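Long-range contact in SPT6 (Antonospora locustae, PDB 2XP1), which probably binds the phosphorylated RNA polymerase II through its tandem SH2 domains as part of a transcription elongation factor and histone chaperone: residues L16-S25 with D34-S42. Residues are numbered along the deposited sequence; the frame is centred on the assembly and turned at random.
Sequences LFKNFNVTES and DDFLIRKGS. With SO4 (sulfate ion), chain B.
With CG of Arg39 between its backbone N and carbonyl carbon (chi1 63°) and the chain extended from there to NE, the arginine runs past Ser25 and alongside Val22, Arg39 CD lying 3.3 Å from Ser25 OG. Val22 CG2 lies over one face of the guanidinium, toward its rim and 3.5 Å from Arg39 NH2, a fitting place for a compact branched side chain. The sulfate lies at the guanidinium edge: Arg39 NH2 gives O1 a nearly straight bond of 2.7 Å (168°), and NH1 bonds O2, which also accepts from Ser42 N and OG. His60 ND1 also bonds NH2, and Tyr46 OH the sulfate. Ser25 suits the start of the helix because its OG donates to Asn21 O at 2.6 Å, which Ser25 N reaches from the opposite face; Asn21 and Glu24 form a capping box there.

Behind this pocket, the short strand at 17-18 pairs in parallel with 36-40, opening a beta-alpha-beta unit. Lys18 N donates to Ile38 O at 2.8 Å, while Ile38 N bonds Leu16 O weakly. Leu37 CD2 meets the Phe20 ring at its edge, 3.8 Å from Phe20 CD2; a flat ring suits this place because its edge meets Leu37 while a face takes Lys18 CB. On the face of the sheet that carries Phe17 and Ile38, a chi1 of 176° sets Phe17 CG opposite the backbone N and brings the ring edge to Ile38 CG2. Leu16 CD2 touches Phe36 CE1 (3.7 Å), and helix 80-100 backs Phe36.

Replacing Arg39 with a leucine would probably strip the anion of its two-pronged charged partner and leave Val22 without the flat group it covers. An arginine here, in the sequence FLIRKGS, is consistent with the phosphate-binding arginine of the SH2 FLVR motif, so the sulfate probably marks where a ligand phosphate would sit.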
loop_
_atom_site.group_PDB
_atom_site.type_symbol
_atom_site.label_atom_id
_atom_site.label_comp_id
_atom_site.label_asym_id
_atom_site.label_seq_id
_atom_site.Cartn_x
_atom_site.Cartn_y
_atom_site.Cartn_z
ATOM N N LEU A 16 -14.694 17.781 12.856
ATOM C CA LEU A 16 -15.359 16.631 12.278
ATOM C C LEU A 16 -15.779 15.639 13.307
ATOM O O LEU A 16 -16.510 14.716 12.999
ATOM C CB LEU A 16 -14.504 15.973 11.213
ATOM C CG LEU A 16 -14.590 16.822 9.939
ATOM C CD1 LEU A 16 -13.235 16.836 9.328
ATOM C CD2 LEU A 16 -15.588 16.305 8.962
ATOM N N PHE A 17 -15.304 15.824 14.540
ATOM C CA PHE A 17 -15.641 14.924 15.631
ATOM C C PHE A 17 -17.086 15.118 16.071
ATOM O O PHE A 17 -17.492 16.233 16.425
ATOM C CB PHE A 17 -14.702 15.125 16.816
ATOM C CG PHE A 17 -15.062 14.285 18.011
ATOM C CD1 PHE A 17 -14.625 12.947 18.100
ATOM C CD2 PHE A 17 -15.811 14.812 19.043
ATOM C CE1 PHE A 17 -14.981 12.145 19.199
ATOM C CE2 PHE A 17 -16.155 14.019 20.135
ATOM C CZ PHE A 17 -15.738 12.673 20.196
ATOM N N LYS A 18 -17.858 14.035 16.044
ATOM C CA LYS A 18 -19.238 14.011 16.509
ATOM C C LYS A 18 -19.317 13.053 17.687
ATOM O O LYS A 18 -18.725 11.961 17.674
ATOM C CB LYS A 18 -20.196 13.556 15.403
ATOM C CG LYS A 18 -20.244 14.461 14.143
ATOM C CD LYS A 18 -21.453 15.418 14.111
ATOM C CE LYS A 18 -21.655 16.124 12.752
ATOM N NZ LYS A 18 -20.455 16.971 12.313
ATOM N N ASN A 19 -20.037 13.479 18.716
ATOM C CA ASN A 19 -20.217 12.682 19.900
ATOM C C ASN A 19 -21.318 11.674 19.632
ATOM O O ASN A 19 -22.419 11.815 20.144
ATOM C CB ASN A 19 -20.557 13.594 21.102
ATOM C CG ASN A 19 -20.702 12.814 22.434
ATOM O OD1 ASN A 19 -20.007 11.805 22.662
ATOM N ND2 ASN A 19 -21.619 13.283 23.313
ATOM N N PHE A 20 -21.044 10.688 18.789
ATOM C CA PHE A 20 -22.027 9.652 18.444
ATOM C C PHE A 20 -21.479 8.287 18.754
ATOM O O PHE A 20 -20.276 8.073 18.701
ATOM C CB PHE A 20 -22.286 9.623 16.934
ATOM C CG PHE A 20 -22.991 10.835 16.381
ATOM C CD1 PHE A 20 -23.815 11.622 17.168
ATOM C CD2 PHE A 20 -22.858 11.154 15.045
ATOM C CE1 PHE A 20 -24.471 12.716 16.619
ATOM C CE2 PHE A 20 -23.516 12.233 14.494
ATOM C CZ PHE A 20 -24.316 13.018 15.276
ATOM N N ASN A 21 -22.370 7.336 18.993
ATOM C CA ASN A 21 -22.011 5.922 19.030
ATOM C C ASN A 21 -22.177 5.367 17.625
ATOM O O ASN A 21 -22.451 6.128 16.690
ATOM C CB ASN A 21 -22.921 5.172 20.044
ATOM C CG ASN A 21 -24.391 5.237 19.673
ATOM O OD1 ASN A 21 -24.746 5.400 18.496
ATOM N ND2 ASN A 21 -25.261 5.104 20.675
ATOM N N VAL A 22 -22.046 4.050 17.462
ATOM C CA VAL A 22 -22.290 3.409 16.157
ATOM C C VAL A 22 -23.679 3.767 15.555
ATOM O O VAL A 22 -23.734 4.373 14.481
ATOM C CB VAL A 22 -22.079 1.852 16.190
ATOM C CG1 VAL A 22 -22.586 1.201 14.881
ATOM C CG2 VAL A 22 -20.604 1.489 16.444
ATOM N N THR A 23 -24.780 3.438 16.245
ATOM C CA THR A 23 -26.128 3.662 15.673
ATOM C C THR A 23 -26.391 5.118 15.301
ATOM O O THR A 23 -26.855 5.403 14.193
ATOM C CB THR A 23 -27.293 3.070 16.546
ATOM O OG1 THR A 23 -27.434 1.684 16.241
ATOM C CG2 THR A 23 -28.634 3.726 16.230
ATOM N N GLU A 24 -26.048 6.031 16.200
ATOM C CA GLU A 24 -26.244 7.456 15.961
ATOM C C GLU A 24 -25.463 7.953 14.739
ATOM O O GLU A 24 -25.990 8.773 13.962
ATOM C CB GLU A 24 -25.908 8.280 17.213
ATOM C CG GLU A 24 -26.932 8.096 18.329
ATOM C CD GLU A 24 -26.371 8.361 19.741
ATOM O OE1 GLU A 24 -25.145 8.578 19.891
ATOM O OE2 GLU A 24 -27.174 8.323 20.709
ATOM N N SER A 25 -24.245 7.432 14.550
ATOM C CA SER A 25 -23.394 7.797 13.393
ATOM C C SER A 25 -24.023 7.379 12.091
ATOM O O SER A 25 -24.105 8.159 11.153
ATOM C CB SER A 25 -22.060 7.096 13.489
ATOM O OG SER A 25 -21.453 7.525 14.680
ATOM N N ASP A 34 -23.712 14.327 4.191
ATOM C CA ASP A 34 -22.344 13.980 4.630
ATOM C C ASP A 34 -21.979 12.538 4.288
ATOM O O ASP A 34 -22.811 11.628 4.413
ATOM C CB ASP A 34 -22.180 14.129 6.156
ATOM C CG ASP A 34 -22.318 15.564 6.647
ATOM O OD1 ASP A 34 -22.607 16.451 5.818
ATOM O OD2 ASP A 34 -22.172 15.788 7.879
ATOM N N ASP A 35 -20.723 12.341 3.883
ATOM C CA ASP A 35 -20.229 11.043 3.460
ATOM C C ASP A 35 -19.479 10.314 4.558
ATOM O O ASP A 35 -19.308 9.094 4.450
ATOM C CB ASP A 35 -19.262 11.223 2.303
ATOM C CG ASP A 35 -19.965 11.506 0.997
ATOM O OD1 ASP A 35 -21.210 11.309 0.916
ATOM O OD2 ASP A 35 -19.249 11.925 0.059
ATOM N N PHE A 36 -19.002 11.056 5.578
ATOM C CA PHE A 36 -18.207 10.494 6.686
ATOM C C PHE A 36 -18.209 11.415 7.902
ATOM O O PHE A 36 -18.567 12.576 7.822
ATOM C CB PHE A 36 -16.758 10.288 6.244
ATOM C CG PHE A 36 -16.020 11.565 6.061
ATOM C CD1 PHE A 36 -15.294 12.104 7.107
ATOM C CD2 PHE A 36 -16.065 12.235 4.847
ATOM C CE1 PHE A 36 -14.604 13.305 6.959
ATOM C CE2 PHE A 36 -15.391 13.434 4.677
ATOM C CZ PHE A 36 -14.656 13.978 5.743
ATOM N N LEU A 37 -17.806 10.894 9.041
ATOM C CA LEU A 37 -17.650 11.743 10.231
ATOM C C LEU A 37 -16.684 10.961 11.041
ATOM O O LEU A 37 -16.309 9.870 10.638
ATOM C CB LEU A 37 -18.977 11.906 10.998
ATOM C CG LEU A 37 -19.782 10.639 11.326
ATOM C CD1 LEU A 37 -19.195 9.942 12.499
ATOM C CD2 LEU A 37 -21.307 10.964 11.579
ATOM N N ILE A 38 -16.269 11.511 12.161
ATOM C CA ILE A 38 -15.434 10.801 13.101
ATOM C C ILE A 38 -16.246 10.753 14.361
ATOM O O ILE A 38 -16.813 11.771 14.761
ATOM C CB ILE A 38 -14.177 11.602 13.317
ATOM C CG1 ILE A 38 -13.350 11.559 12.033
ATOM C CG2 ILE A 38 -13.423 11.197 14.566
ATOM C CD1 ILE A 38 -12.297 12.563 12.043
ATOM N N ARG A 39 -16.358 9.579 14.959
ATOM C CA ARG A 39 -17.176 9.425 16.148
ATOM C C ARG A 39 -16.297 9.064 17.327
ATOM O O ARG A 39 -15.103 8.842 17.138
ATOM C CB ARG A 39 -18.226 8.349 15.942
ATOM C CG ARG A 39 -17.684 6.932 15.695
ATOM C CD ARG A 39 -18.822 5.900 15.783
ATOM N NE ARG A 39 -18.353 4.567 15.403
ATOM C CZ ARG A 39 -17.750 3.713 16.233
ATOM N NH1 ARG A 39 -17.558 4.028 17.543
ATOM N NH2 ARG A 39 -17.355 2.531 15.762
ATOM N N LYS A 40 -16.891 9.015 18.522
ATOM C CA LYS A 40 -16.222 8.609 19.776
ATOM C C LYS A 40 -15.926 7.103 19.752
ATOM O O LYS A 40 -16.702 6.348 19.179
ATOM C CB LYS A 40 -17.119 8.987 20.978
ATOM C CG LYS A 40 -16.983 8.092 22.204
ATOM C CD LYS A 40 -18.297 8.007 23.072
ATOM C CE LYS A 40 -18.772 6.535 23.314
ATOM N NZ LYS A 40 -18.294 5.867 24.593
ATOM N N GLY A 41 -14.805 6.672 20.328
ATOM C CA GLY A 41 -14.527 5.237 20.536
ATOM C C GLY A 41 -15.007 4.778 21.912
ATOM O O GLY A 41 -15.058 5.585 22.853
ATOM N N SER A 42 -15.354 3.497 22.049
ATOM C CA SER A 42 -15.981 3.019 23.298
ATOM C C SER A 42 -15.009 2.905 24.458
ATOM O O SER A 42 -15.418 2.700 25.629
ATOM C CB SER A 42 -16.691 1.688 23.090
ATOM O OG SER A 42 -17.546 1.776 21.959
HETATM S S SO4 B . -15.768 0.963 19.006
HETATM O O1 SO4 B . -16.002 1.063 17.570
HETATM O O2 SO4 B . -16.091 2.183 19.710
HETATM O O3 SO4 B . -14.349 0.670 19.171
HETATM O O4 SO4 B . -16.559 -0.104 19.604
#